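Local coordinates for hemerythrin HHE cation binding domain protein (Mycobacterium kansasii, PDB 6TYJ) that binds metal ions, zinc and ferric iron among them, within a hemerythrin-like four-helix bundle, and is otherwise of unsettled physiological role, at residues E18-I23 / D52-I57; E46-L51 / A165-L170; R81-Q86 / T109-H114. All coordinates share one frame; numbering follows the deposited sequence. Where two conformers were deposited one is given.

In the fold
From the N terminus, helix 12-32 runs out and helix 38-65 returns beside it; contact 1 (18-23 with 52-57) closes this first helical hairpin at a zinc ion bound by His20 and His54. Helices 70-91 and 100-121 form the second hairpin, closed by contact 3 (81-86 with 109-114), which follows contact 1 in series and reaches the same zinc through His114. Contact 2 (46-51 with 165-170) joins helix 38-65 to the C-terminal end. Its long loop encloses contact 3 entirely and crosses contact 1, whose second segment continues directly from 46-51. Leu51, Val83 and Leu111 meet in the core, so the three contacts tie both hairpins and the C terminus together.

Contact 1 of 3, residues E18-I23 / D52-I57. With ZN (zinc ion), chain B.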
ATOM      1  N   GLU A  18     -11.273  -0.894   1.654  1.00 28.16           N
ATOM      2  CA  GLU A  18     -11.274  -2.333   1.403  1.00 29.95           C
ATOM      3  C   GLU A  18      -9.871  -2.827   1.086  1.00 30.11           C
ATOM      4  O   GLU A  18      -9.494  -3.941   1.468  1.00 27.64           O
ATOM      5  CB  GLU A  18     -12.239  -2.672   0.267  1.00 30.45           C
ATOM      6  CG  GLU A  18     -13.696  -2.529   0.662  1.00 34.88           C
ATOM      7  CD  GLU A  18     -14.648  -2.731  -0.497  1.00 56.95           C
ATOM      8  OE1 GLU A  18     -14.294  -3.470  -1.441  1.00 66.86           O
ATOM      9  OE2 GLU A  18     -15.754  -2.145  -0.463  1.00 61.69           O
ATOM     10  N   HIS A  19      -9.070  -2.011   0.403  1.00 26.99           N
ATOM     11  CA  HIS A  19      -7.722  -2.472   0.091  1.00 23.71           C
ATOM     12  C   HIS A  19      -6.812  -2.436   1.316  1.00 26.05           C
ATOM     13  O   HIS A  19      -5.924  -3.294   1.446  1.00 22.45           O
ATOM     14  CB  HIS A  19      -7.131  -1.652  -1.057  1.00 19.45           C
ATOM     15  CG  HIS A  19      -6.034  -2.385  -1.768  1.00 20.41           C
ATOM     16  ND1 HIS A  19      -4.867  -1.778  -2.187  1.00 22.63           N
ATOM     17  CD2 HIS A  19      -5.929  -3.691  -2.122  1.00 20.96           C
ATOM     18  CE1 HIS A  19      -4.095  -2.672  -2.771  1.00 20.71           C
ATOM     19  NE2 HIS A  19      -4.712  -3.841  -2.746  1.00 22.06           N
ATOM     20  N   HIS A  20      -7.035  -1.486   2.238  1.00 23.33           N
ATOM     21  CA  HIS A  20      -6.300  -1.509   3.507  1.00 22.48           C
ATOM     22  C   HIS A  20      -6.574  -2.804   4.269  1.00 24.48           C
ATOM     23  O   HIS A  20      -5.659  -3.364   4.883  1.00 24.58           O
ATOM     24  CB  HIS A  20      -6.667  -0.309   4.395  1.00 24.05           C
ATOM     25  CG  HIS A  20      -6.090   1.007   3.945  1.00 22.60           C
ATOM     26  ND1 HIS A  20      -6.629   2.215   4.338  1.00 25.28           N
ATOM     27  CD2 HIS A  20      -5.019   1.305   3.173  1.00 22.18           C
ATOM     28  CE1 HIS A  20      -5.943   3.203   3.784  1.00 23.87           C
ATOM     29  NE2 HIS A  20      -4.941   2.680   3.102  1.00 23.14           N
ATOM     30  N   VAL A  21      -7.828  -3.287   4.238  1.00 25.57           N
ATOM     31  CA  VAL A  21      -8.178  -4.553   4.887  1.00 27.31           C
ATOM     32  C   VAL A  21      -7.404  -5.707   4.272  1.00 25.44           C
ATOM     33  O   VAL A  21      -6.904  -6.595   4.986  1.00 27.64           O
ATOM     34  CB  VAL A  21      -9.697  -4.802   4.801  1.00 26.80           C
ATOM     35  CG1 VAL A  21     -10.015  -6.236   5.173  1.00 34.30           C
ATOM     36  CG2 VAL A  21     -10.447  -3.816   5.683  1.00 30.03           C
ATOM     37  N   VAL A  22      -7.309  -5.723   2.941  1.00 23.33           N
ATOM     38  CA  VAL A  22      -6.533  -6.736   2.228  1.00 22.76           C
ATOM     39  C   VAL A  22      -5.085  -6.714   2.689  1.00 26.35           C
ATOM     40  O   VAL A  22      -4.490  -7.757   2.982  1.00 24.48           O
ATOM     41  CB  VAL A  22      -6.620  -6.513   0.706  1.00 23.86           C
ATOM     42  CG1 VAL A  22      -5.485  -7.270  -0.013  1.00 27.93           C
ATOM     43  CG2 VAL A  22      -7.975  -6.950   0.176  1.00 30.09           C
ATOM     44  N   ILE A  23      -4.491  -5.525   2.718  1.00 22.74           N
ATOM     45  CA  ILE A  23      -3.079  -5.388   3.061  1.00 20.35           C
ATOM     46  C   ILE A  23      -2.842  -5.821   4.501  1.00 21.11           C
ATOM     47  O   ILE A  23      -1.891  -6.564   4.795  1.00 21.09           O
ATOM     48  CB  ILE A  23      -2.626  -3.941   2.808  1.00 21.58           C
ATOM     49  CG1 ILE A  23      -2.513  -3.724   1.290  1.00 21.06           C
ATOM     50  CG2 ILE A  23      -1.292  -3.659   3.549  1.00 21.20           C
ATOM     51  CD1 ILE A  23      -2.457  -2.252   0.908  1.00 24.34           C
ATOM     52  N   ASP A  52       2.624  -2.140  -3.905  1.00 18.51           N
ATOM     53  CA  ASP A  52       2.954  -1.420  -5.142  1.00 19.96           C
ATOM     54  C   ASP A  52       1.725  -0.752  -5.729  1.00 24.76           C
ATOM     55  O   ASP A  52       1.722   0.462  -5.990  1.00 25.64           O
ATOM     56  CB  ASP A  52       3.563  -2.411  -6.144  1.00 20.69           C
ATOM     57  CG  ASP A  52       3.933  -1.782  -7.472  1.00 29.54           C
ATOM     58  OD1 ASP A  52       4.180  -0.571  -7.522  1.00 34.17           O
ATOM     59  OD2 ASP A  52       3.979  -2.516  -8.469  1.00 33.91           O
ATOM     60  N   ILE A  53       0.658  -1.518  -5.927  1.00 17.39           N
ATOM     61  CA  ILE A  53      -0.480  -0.931  -6.627  1.00 18.83           C
ATOM     62  C   ILE A  53      -1.251   0.027  -5.730  1.00 17.20           C
ATOM     63  O   ILE A  53      -1.876   0.988  -6.225  1.00 18.92           O
ATOM     64  CB  ILE A  53      -1.380  -2.016  -7.224  1.00 25.33           C
ATOM     65  CG1 ILE A  53      -2.148  -2.768  -6.166  1.00 23.91           C
ATOM     66  CG2 ILE A  53      -0.551  -3.009  -8.036  1.00 25.10           C
ATOM     67  CD1 ILE A  53      -2.803  -4.042  -6.779  1.00 26.32           C
ATOM     68  N   HIS A  54      -1.201  -0.191  -4.414  1.00 17.18           N
ATOM     69  CA  HIS A  54      -1.897   0.679  -3.483  1.00 15.53           C
ATOM     70  C   HIS A  54      -1.316   2.081  -3.484  1.00 17.94           C
ATOM     71  O   HIS A  54      -2.060   3.073  -3.613  1.00 16.58           O
ATOM     72  CB  HIS A  54      -1.802   0.091  -2.086  1.00 14.75           C
ATOM     73  CG  HIS A  54      -2.622   0.825  -1.086  1.00 16.19           C
ATOM     74  ND1 HIS A  54      -3.975   0.636  -0.962  1.00 20.58           N
ATOM     75  CD2 HIS A  54      -2.279   1.743  -0.153  1.00 20.47           C
ATOM     76  CE1 HIS A  54      -4.440   1.405   0.009  1.00 20.04           C
ATOM     77  NE2 HIS A  54      -3.428   2.093   0.505  1.00 22.13           N
ATOM     78  N   PHE A  55       0.014   2.187  -3.350  1.00 19.69           N
ATOM     79  CA  PHE A  55       0.638   3.505  -3.360  1.00 19.01           C
ATOM     80  C   PHE A  55       0.445   4.184  -4.703  1.00 20.97           C
ATOM     81  O   PHE A  55       0.301   5.409  -4.749  1.00 20.19           O
ATOM     82  CB  PHE A  55       2.122   3.420  -2.999  1.00 19.87           C
ATOM     83  CG  PHE A  55       2.369   3.262  -1.522  1.00 24.73           C
ATOM     84  CD1 PHE A  55       1.311   3.060  -0.648  1.00 33.51           C
ATOM     85  CD2 PHE A  55       3.655   3.352  -1.016  1.00 24.59           C
ATOM     86  CE1 PHE A  55       1.529   2.915   0.729  1.00 33.22           C
ATOM     87  CE2 PHE A  55       3.882   3.211   0.340  1.00 25.24           C
ATOM     88  CZ  PHE A  55       2.813   2.998   1.215  1.00 24.42           C
ATOM     89  N   ARG A  56       0.424   3.414  -5.797  1.00 17.03           N
ATOM     90  CA  ARG A  56       0.238   4.031  -7.116  1.00 17.24           C
ATOM     91  C   ARG A  56      -1.166   4.586  -7.276  1.00 21.78           C
ATOM     92  O   ARG A  56      -1.332   5.698  -7.813  1.00 19.98           O
ATOM     93  CB  ARG A  56       0.534   3.020  -8.216  1.00 24.71           C
ATOM     94  CG  ARG A  56       2.007   2.747  -8.421  1.00 35.03           C
ATOM     95  CD  ARG A  56       2.228   1.890  -9.649  1.00 29.76           C
ATOM     96  NE  ARG A  56       3.578   1.353  -9.653  1.00 34.22           N
ATOM     97  CZ  ARG A  56       4.589   1.900 -10.310  1.00 49.86           C
ATOM     98  NH1 ARG A  56       4.397   2.997 -11.026  1.00 46.01           N
ATOM     99  NH2 ARG A  56       5.788   1.339 -10.264  1.00 55.84           N
ATOM    100  N   ILE A  57      -2.199   3.827  -6.875  1.00 21.22           N
ATOM    101  CA  ILE A  57      -3.523   4.419  -7.030  0.57 23.90           C
ATOM    102  C   ILE A  57      -3.688   5.615  -6.108  1.00 18.51           C
ATOM    103  O   ILE A  57      -4.355   6.594  -6.507  1.00 19.41           O
ATOM    104  CB  ILE A  57      -4.679   3.410  -6.867  0.57 20.06           C
ATOM    105  CG1 ILE A  57      -4.830   2.906  -5.437  0.57 17.12           C
ATOM    106  CG2 ILE A  57      -4.539   2.249  -7.857  0.57 25.56           C
ATOM    107  CD1 ILE A  57      -6.096   2.082  -5.277  0.57 26.00           C
TER
HETATM  108 ZN    ZN B 300      -3.610   3.704   1.845  0.90 20.97          ZN
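The metal centre of the hemerythrin-like bundle is built partly from this pair of helices, where His20 and His54 point their NE2 atoms at one zinc ion. Each bond, His20 NE2 to zinc and His54 NE2 to zinc, is 2.1 Å long. The two rings meet rim to rim with planes at 52°, and their NE2 atoms face the metal rather than each other. Imidazole suits the place because one nitrogen can coordinate while the other is held by a second shell. For His54 that shell is His19: His54 ND1 donates to His19 ND1 over 2.9 Å, with an N-H...N angle of 149° and the acceptor slightly out of the His54 ring plane. His19 CG lies anti to the backbone N (chi1 -157°), which carries its ring across to His54, and Glu50 holds its NE2. Helices 12-32 and 38-65 run antiparallel here as the first hairpin of the four-helix fold, and Glu58, His114 and Glu118 complete the zinc site. Ile23 CD1 covers one face of the His54 ring, a CH-pi contact 3.9 Å from the ring centroid. Ile53 CG1 sits 3.9 Å from His19 CE1, adding branched apolar bulk beside the buried imidazoles, while His20 ND1 is hydrogen-bonded to Glu119.

Contact 2 of 3, residues E46-L51 / A165-L170. With ZN (zinc ion), chain E.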
ATOM      1  N   GLU A  46       3.152 -11.485  -2.272  1.00 18.86           N
ATOM      2  CA  GLU A  46       1.782 -11.018  -2.519  1.00 19.36           C
ATOM      3  C   GLU A  46       1.572  -9.648  -1.908  1.00 19.87           C
ATOM      4  O   GLU A  46       0.950  -8.768  -2.529  1.00 19.03           O
ATOM      5  CB  GLU A  46       0.774 -12.016  -1.940  1.00 19.54           C
ATOM      6  CG  GLU A  46       0.780 -13.356  -2.656  1.00 19.69           C
ATOM      7  CD  GLU A  46      -0.108 -14.385  -1.980  1.00 28.42           C
ATOM      8  OE1 GLU A  46      -1.287 -14.081  -1.699  1.00 26.98           O
ATOM      9  OE2 GLU A  46       0.382 -15.502  -1.735  1.00 29.49           O
ATOM     10  N   LEU A  47       2.131  -9.431  -0.710  1.00 18.33           N
ATOM     11  CA  LEU A  47       2.048  -8.119  -0.065  1.00 17.96           C
ATOM     12  C   LEU A  47       2.757  -7.051  -0.885  1.00 17.76           C
ATOM     13  O   LEU A  47       2.235  -5.937  -1.044  1.00 19.88           O
ATOM     14  CB  LEU A  47       2.644  -8.190   1.347  1.00 18.73           C
ATOM     15  CG  LEU A  47       2.739  -6.838   2.082  1.00 19.13           C
ATOM     16  CD1 LEU A  47       1.352  -6.182   2.231  1.00 21.99           C
ATOM     17  CD2 LEU A  47       3.361  -7.052   3.479  1.00 20.91           C
ATOM     18  N   LEU A  48       3.934  -7.373  -1.432  1.00 15.64           N
ATOM     19  CA  LEU A  48       4.658  -6.386  -2.230  1.00 16.43           C
ATOM     20  C   LEU A  48       3.826  -5.976  -3.439  1.00 17.55           C
ATOM     21  O   LEU A  48       3.836  -4.799  -3.828  1.00 18.27           O
ATOM     22  CB  LEU A  48       6.015  -6.937  -2.678  1.00 17.74           C
ATOM     23  CG  LEU A  48       7.098  -7.169  -1.606  1.00 22.47           C
ATOM     24  CD1 LEU A  48       8.339  -7.817  -2.202  1.00 27.26           C
ATOM     25  CD2 LEU A  48       7.427  -5.858  -0.854  1.00 27.63           C
ATOM     26  N   ILE A  49       3.156  -6.937  -4.088  1.00 15.95           N
ATOM     27  CA  ILE A  49       2.301  -6.608  -5.237  0.51 16.17           C
ATOM     28  C   ILE A  49       1.196  -5.645  -4.817  1.00 18.73           C
ATOM     29  O   ILE A  49       0.975  -4.595  -5.451  1.00 18.99           O
ATOM     30  CB  ILE A  49       1.727  -7.899  -5.851  0.51 18.49           C
ATOM     31  CG1 ILE A  49       2.848  -8.725  -6.500  0.51 19.83           C
ATOM     32  CG2 ILE A  49       0.574  -7.591  -6.818  0.51 18.44           C
ATOM     33  CD1 ILE A  49       2.438 -10.118  -6.879  0.51 19.40           C
ATOM     34  N   GLU A  50       0.471  -5.985  -3.745  1.00 16.91           N
ATOM     35  CA  GLU A  50      -0.641  -5.149  -3.313  1.00 17.84           C
ATOM     36  C   GLU A  50      -0.146  -3.790  -2.849  1.00 19.37           C
ATOM     37  O   GLU A  50      -0.800  -2.775  -3.094  1.00 19.30           O
ATOM     38  CB  GLU A  50      -1.449  -5.855  -2.200  1.00 18.38           C
ATOM     39  CG  GLU A  50      -2.104  -7.158  -2.686  1.00 18.50           C
ATOM     40  CD  GLU A  50      -2.892  -6.992  -3.971  1.00 19.98           C
ATOM     41  OE1 GLU A  50      -3.768  -6.105  -4.030  1.00 20.71           O
ATOM     42  OE2 GLU A  50      -2.651  -7.782  -4.911  1.00 21.61           O
ATOM     43  N   LEU A  51       1.016  -3.744  -2.191  1.00 16.92           N
ATOM     44  CA  LEU A  51       1.559  -2.467  -1.736  0.57 17.83           C
ATOM     45  C   LEU A  51       1.919  -1.578  -2.919  1.00 19.53           C
ATOM     46  O   LEU A  51       1.587  -0.390  -2.929  1.00 21.16           O
ATOM     47  CB  LEU A  51       2.780  -2.696  -0.839  0.57 22.19           C
ATOM     48  CG  LEU A  51       3.545  -1.468  -0.333  0.57 21.10           C
ATOM     49  CD1 LEU A  51       2.594  -0.436   0.256  0.57 23.95           C
ATOM     50  CD2 LEU A  51       4.618  -1.859   0.694  0.57 24.68           C
ATOM     51  N   ALA A 165      13.194  -5.994  -8.885  1.00 50.08           N
ATOM     52  CA  ALA A 165      12.640  -5.037  -9.835  1.00 52.37           C
ATOM     53  C   ALA A 165      11.301  -4.499  -9.355  1.00 51.32           C
ATOM     54  O   ALA A 165      10.969  -3.329  -9.590  1.00 54.22           O
ATOM     55  CB  ALA A 165      12.493  -5.696 -11.205  1.00 48.53           C
ATOM     56  N   LEU A 166      10.514  -5.345  -8.696  1.00 49.81           N
ATOM     57  CA  LEU A 166       9.245  -4.904  -8.134  1.00 43.73           C
ATOM     58  C   LEU A 166       9.460  -3.930  -6.981  1.00 41.58           C
ATOM     59  O   LEU A 166       8.671  -2.998  -6.791  1.00 48.98           O
ATOM     60  CB  LEU A 166       8.440  -6.117  -7.684  1.00 41.15           C
ATOM     61  CG  LEU A 166       7.078  -5.882  -7.038  1.00 39.13           C
ATOM     62  CD1 LEU A 166       6.092  -5.420  -8.105  1.00 41.32           C
ATOM     63  CD2 LEU A 166       6.590  -7.129  -6.339  1.00 34.80           C
ATOM     64  N   VAL A 167      10.520  -4.130  -6.196  1.00 41.63           N
ATOM     65  CA  VAL A 167      10.791  -3.219  -5.087  1.00 47.48           C
ATOM     66  C   VAL A 167      11.279  -1.872  -5.611  1.00 46.49           C
ATOM     67  O   VAL A 167      10.905  -0.814  -5.089  1.00 46.83           O
ATOM     68  CB  VAL A 167      11.796  -3.856  -4.110  1.00 47.45           C
ATOM     69  CG1 VAL A 167      12.214  -2.859  -3.024  1.00 48.50           C
ATOM     70  CG2 VAL A 167      11.195  -5.111  -3.479  1.00 45.22           C
ATOM     71  N   ARG A 168      12.115  -1.886  -6.653  1.00 53.18           N
ATOM     72  CA  ARG A 168      12.624  -0.638  -7.219  1.00 64.37           C
ATOM     73  C   ARG A 168      11.518   0.236  -7.794  1.00 58.17           C
ATOM     74  O   ARG A 168      11.713   1.449  -7.932  1.00 60.36           O
ATOM     75  CB  ARG A 168      13.660  -0.926  -8.309  1.00 72.41           C
ATOM     76  CG  ARG A 168      15.022  -1.386  -7.795  1.00 77.50           C
ATOM     77  CD  ARG A 168      16.065  -1.388  -8.916  1.00 79.95           C
ATOM     78  NE  ARG A 168      15.755  -2.359  -9.965  1.00 77.13           N
ATOM     79  CZ  ARG A 168      16.257  -3.589 -10.017  1.00 74.38           C
ATOM     80  NH1 ARG A 168      17.102  -4.006  -9.081  1.00 69.73           N
ATOM     81  NH2 ARG A 168      15.914  -4.405 -11.009  1.00 75.72           N
ATOM     82  N   SER A 169      10.364  -0.341  -8.126  1.00 58.80           N
ATOM     83  CA  SER A 169       9.307   0.428  -8.772  1.00 68.51           C
ATOM     84  C   SER A 169       8.436   1.203  -7.785  1.00 73.44           C
ATOM     85  O   SER A 169       7.736   2.134  -8.203  1.00 76.73           O
ATOM     86  CB  SER A 169       8.430  -0.499  -9.620  1.00 65.35           C
ATOM     87  OG  SER A 169       7.541  -1.239  -8.807  1.00 58.34           O
ATOM     88  N   LEU A 170       8.463   0.852  -6.502  1.00 69.13           N
ATOM     89  CA  LEU A 170       7.655   1.540  -5.495  1.00 64.01           C
ATOM     90  C   LEU A 170       7.983   3.026  -5.401  1.00 65.27           C
ATOM     91  O   LEU A 170       9.106   3.441  -5.677  1.00 67.66           O
ATOM     92  CB  LEU A 170       7.849   0.897  -4.127  1.00 59.65           C
ATOM     93  CG  LEU A 170       6.853  -0.178  -3.692  1.00 55.07           C
ATOM     94  CD1 LEU A 170       7.016  -1.432  -4.526  1.00 53.30           C
ATOM     95  CD2 LEU A 170       7.038  -0.476  -2.212  1.00 50.67           C
ATOM     96  OXT LEU A 170       7.137   3.843  -5.028  1.00 70.08           O
TER
HETATM   97 ZN    ZN E 303      -1.409 -16.845  -0.542  0.63112.91          ZN
HETATM   98  O   HOH W   1      -3.042 -17.680   1.132  1.00 63.82           O
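Leu48 of helix 38-65 faces Leu166 and Val167 of the C-terminal helix 163-168, and its side chain can be traced outward across the junction. Its CB meets Leu166 CD2 at 3.7 Å. From there CG lies anti to the carbonyl carbon (chi1 -68°), and the branch ends with CD1 at 4.1 Å from Val167 CG2. Leucine suits this position because it fills the interface near its root and still extends a methyl to the next residue. Two further contacts are less certain, since Ile49 and Leu51 each adopt two conformers and Leu170 is poorly ordered. In the conformers given, Leu166 CD2 also touches Ile49 CG1 at 4.1 Å, the side chains at about a right angle, and Leu51 CD2 packs on Leu170 CD2 at 4.0 Å. Near the chain end the short side chain of Ser169, itself poorly ordered, folds back and OG donates to Leu166 O over 2.9 Å. On another side of helix 38-65, Glu46 OE2 binds a separate zinc ion at a long 2.5 Å, with a water as a further ligand. Leu87 and Leu91 of helix 70-91 extend the apolar patch. The whole is leucine-rich apolar packing of a short C-terminal helix against the outside of a helical bundle.

Contact 3 of 3, residues R81-Q86 / T109-H114; sequences RQVIDQ and TVLEAH. With ZN (zinc ion), chain B.
Val83 and Val110 meet by their methyl groups, with Val83 CG2 3.9 Å from Val110 CG1 and the two side chains lying alongside, pointing opposite ways. Val83 uses its other branch on a second partner: CG1 lies 3.9 Å from Leu111 CD1. Having CG1 anti to the backbone N (chi1 174°) and CG2 anti to the carbonyl carbon lets this one residue serve both neighbours. Val83 CG2 also reaches His114 CB at 4.1 Å, so the valine packs on the root of a ligand whose ring leads away to the metal. Val110 is served on both branches as well. Its CG1 rests 3.8 Å from Gln82 O. The Gln86 chain bends at chi2, and its CG, at 4.0 Å, and OE1, at 4.1 Å, both lie against Val110 CG2, while the polar amide suits the partly exposed margin.

Beyond this apolar shell, His114 NE2 binds the zinc of contact 1 at 2.1 Å, and His114 also belongs to a second zinc site with Glu58 and His80. The imidazole meets the ring of Phe55 too. Small beta-branched residues are consistent with the close approach of the segment axes, 9.2 Å apart and antiparallel at 162°. Helices 70-91 and 100-121 thus form the second hairpin of the bundle, with Phe107 extending the packing along helix 100-121 and His114 turned inward toward helices 12-32 and 38-65, which bring further ligands.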
ATOM      1  N   ARG A  81       7.009   7.622   1.860  1.00 21.04           N
ATOM      2  CA  ARG A  81       8.462   7.489   1.998  1.00 19.84           C
ATOM      3  C   ARG A  81       8.825   6.695   3.238  1.00 23.86           C
ATOM      4  O   ARG A  81       9.795   5.943   3.229  1.00 22.19           O
ATOM      5  CB  ARG A  81       9.135   8.855   2.081  1.00 23.27           C
ATOM      6  CG  ARG A  81       8.967   9.676   0.844  1.00 24.29           C
ATOM      7  CD  ARG A  81       9.994  10.808   0.773  1.00 32.48           C
ATOM      8  NE  ARG A  81       9.663  11.688  -0.336  1.00 47.86           N
ATOM      9  CZ  ARG A  81      10.045  11.465  -1.588  1.00 60.36           C
ATOM     10  NH1 ARG A  81       9.697  12.308  -2.548  1.00 67.32           N
ATOM     11  NH2 ARG A  81      10.782  10.394  -1.873  1.00 60.96           N
ATOM     12  N   GLN A  82       8.098   6.919   4.332  1.00 21.77           N
ATOM     13  CA  GLN A  82       8.344   6.183   5.563  1.00 21.31           C
ATOM     14  C   GLN A  82       8.222   4.686   5.320  1.00 21.77           C
ATOM     15  O   GLN A  82       9.052   3.882   5.773  1.00 22.70           O
ATOM     16  CB  GLN A  82       7.346   6.609   6.641  1.00 26.04           C
ATOM     17  CG  GLN A  82       7.594   8.001   7.260  1.00 27.71           C
ATOM     18  CD  GLN A  82       8.876   8.016   8.079  1.00 29.30           C
ATOM     19  OE1 GLN A  82       9.980   7.885   7.535  1.00 27.50           O
ATOM     20  NE2 GLN A  82       8.742   8.119   9.417  1.00 32.54           N
ATOM     21  N   VAL A  83       7.155   4.289   4.640  1.00 20.53           N
ATOM     22  CA  VAL A  83       6.943   2.870   4.381  1.00 19.82           C
ATOM     23  C   VAL A  83       8.028   2.323   3.457  1.00 18.93           C
ATOM     24  O   VAL A  83       8.585   1.242   3.707  1.00 22.78           O
ATOM     25  CB  VAL A  83       5.528   2.656   3.818  1.00 20.21           C
ATOM     26  CG1 VAL A  83       5.341   1.209   3.409  1.00 22.23           C
ATOM     27  CG2 VAL A  83       4.508   3.030   4.862  1.00 23.75           C
ATOM     28  N   ILE A  84       8.344   3.048   2.371  1.00 20.88           N
ATOM     29  CA  ILE A  84       9.340   2.554   1.415  1.00 21.53           C
ATOM     30  C   ILE A  84      10.723   2.468   2.064  1.00 24.61           C
ATOM     31  O   ILE A  84      11.461   1.496   1.855  1.00 26.64           O
ATOM     32  CB  ILE A  84       9.343   3.439   0.147  1.00 26.13           C
ATOM     33  CG1 ILE A  84       8.022   3.307  -0.616  1.00 28.26           C
ATOM     34  CG2 ILE A  84      10.488   3.052  -0.757  1.00 33.86           C
ATOM     35  CD1 ILE A  84       7.857   4.361  -1.711  1.00 35.55           C
ATOM     36  N   ASP A  85      11.082   3.460   2.886  1.00 26.03           N
ATOM     37  CA  ASP A  85      12.376   3.445   3.561  1.00 28.80           C
ATOM     38  C   ASP A  85      12.469   2.269   4.519  1.00 25.95           C
ATOM     39  O   ASP A  85      13.531   1.644   4.651  1.00 31.47           O
ATOM     40  CB  ASP A  85      12.607   4.753   4.322  1.00 35.01           C
ATOM     41  CG  ASP A  85      13.205   5.839   3.452  1.00 43.86           C
ATOM     42  OD1 ASP A  85      13.332   5.619   2.227  1.00 46.18           O
ATOM     43  OD2 ASP A  85      13.551   6.910   4.001  1.00 46.00           O
ATOM     44  N   GLN A  86      11.377   1.969   5.221  1.00 24.61           N
ATOM     45  CA  GLN A  86      11.423   0.847   6.154  1.00 23.43           C
ATOM     46  C   GLN A  86      11.474  -0.474   5.404  1.00 24.79           C
ATOM     47  O   GLN A  86      12.095  -1.430   5.867  1.00 25.74           O
ATOM     48  CB  GLN A  86      10.216   0.880   7.088  1.00 25.65           C
ATOM     49  CG  GLN A  86      10.303  -0.067   8.272  1.00 26.90           C
ATOM     50  CD  GLN A  86      11.381   0.322   9.283  1.00 35.97           C
ATOM     51  OE1 GLN A  86      11.491   1.488   9.687  1.00 32.47           O
ATOM     52  NE2 GLN A  86      12.180  -0.652   9.692  1.00 34.00           N
ATOM     53  N   THR A 109       4.571  -2.282  11.667  1.00 28.61           N
ATOM     54  CA  THR A 109       4.088  -1.142  12.440  1.00 27.04           C
ATOM     55  C   THR A 109       3.969   0.104  11.571  1.00 28.27           C
ATOM     56  O   THR A 109       2.981   0.846  11.662  1.00 32.55           O
ATOM     57  CB  THR A 109       5.018  -0.892  13.629  1.00 29.57           C
ATOM     58  OG1 THR A 109       4.929  -2.013  14.521  1.00 33.18           O
ATOM     59  CG2 THR A 109       4.631   0.384  14.380  1.00 36.45           C
ATOM     60  N   VAL A 110       4.981   0.360  10.745  1.00 26.84           N
ATOM     61  CA  VAL A 110       4.968   1.531   9.876  1.00 26.00           C
ATOM     62  C   VAL A 110       3.863   1.400   8.835  1.00 31.71           C
ATOM     63  O   VAL A 110       3.161   2.370   8.528  1.00 31.60           O
ATOM     64  CB  VAL A 110       6.351   1.698   9.219  1.00 32.61           C
ATOM     65  CG1 VAL A 110       6.348   2.837   8.239  1.00 31.51           C
ATOM     66  CG2 VAL A 110       7.427   1.914  10.283  1.00 35.01           C
ATOM     67  N   LEU A 111       3.680   0.196   8.298  1.00 29.12           N
ATOM     68  CA  LEU A 111       2.653  -0.012   7.285  1.00 33.35           C
ATOM     69  C   LEU A 111       1.264   0.218   7.865  1.00 29.76           C
ATOM     70  O   LEU A 111       0.435   0.934   7.280  1.00 32.16           O
ATOM     71  CB  LEU A 111       2.785  -1.425   6.723  1.00 34.52           C
ATOM     72  CG  LEU A 111       1.970  -1.737   5.462  1.00 32.25           C
ATOM     73  CD1 LEU A 111       2.097  -0.661   4.373  1.00 36.79           C
ATOM     74  CD2 LEU A 111       2.423  -3.081   4.960  1.00 37.08           C
ATOM     75  N   GLU A 112       1.003  -0.383   9.022  1.00 31.07           N
ATOM     76  CA  GLU A 112      -0.276  -0.211   9.701  1.00 30.02           C
ATOM     77  C   GLU A 112      -0.514   1.250  10.055  1.00 37.60           C
ATOM     78  O   GLU A 112      -1.654   1.723  10.000  1.00 36.27           O
ATOM     79  CB  GLU A 112      -0.319  -1.098  10.952  1.00 38.02           C
ATOM     80  N   ALA A 113       0.549   1.985  10.392  1.00 30.71           N
ATOM     81  CA  ALA A 113       0.409   3.413  10.671  1.00 37.45           C
ATOM     82  C   ALA A 113       0.046   4.209   9.423  1.00 35.31           C
ATOM     83  O   ALA A 113      -0.597   5.257   9.544  1.00 42.94           O
ATOM     84  CB  ALA A 113       1.694   3.970  11.287  1.00 35.17           C
ATOM     85  N   HIS A 114       0.481   3.770   8.234  1.00 32.74           N
ATOM     86  CA  HIS A 114       0.042   4.427   7.001  1.00 29.57           C
ATOM     87  C   HIS A 114      -1.471   4.494   6.954  1.00 29.27           C
ATOM     88  O   HIS A 114      -2.068   5.576   6.788  1.00 31.16           O
ATOM     89  CB  HIS A 114       0.548   3.677   5.760  1.00 37.64           C
ATOM     90  CG  HIS A 114      -0.314   3.892   4.531  1.00 33.67           C
ATOM     91  ND1 HIS A 114      -0.243   5.029   3.759  1.00 33.85           N
ATOM     92  CD2 HIS A 114      -1.283   3.120   3.971  1.00 34.42           C
ATOM     93  CE1 HIS A 114      -1.138   4.953   2.789  1.00 57.12           C
ATOM     94  NE2 HIS A 114      -1.767   3.799   2.875  1.00 35.29           N
TER
HETATM   95 ZN    ZN B 300      -3.610   3.704   1.845  0.90 20.97          ZN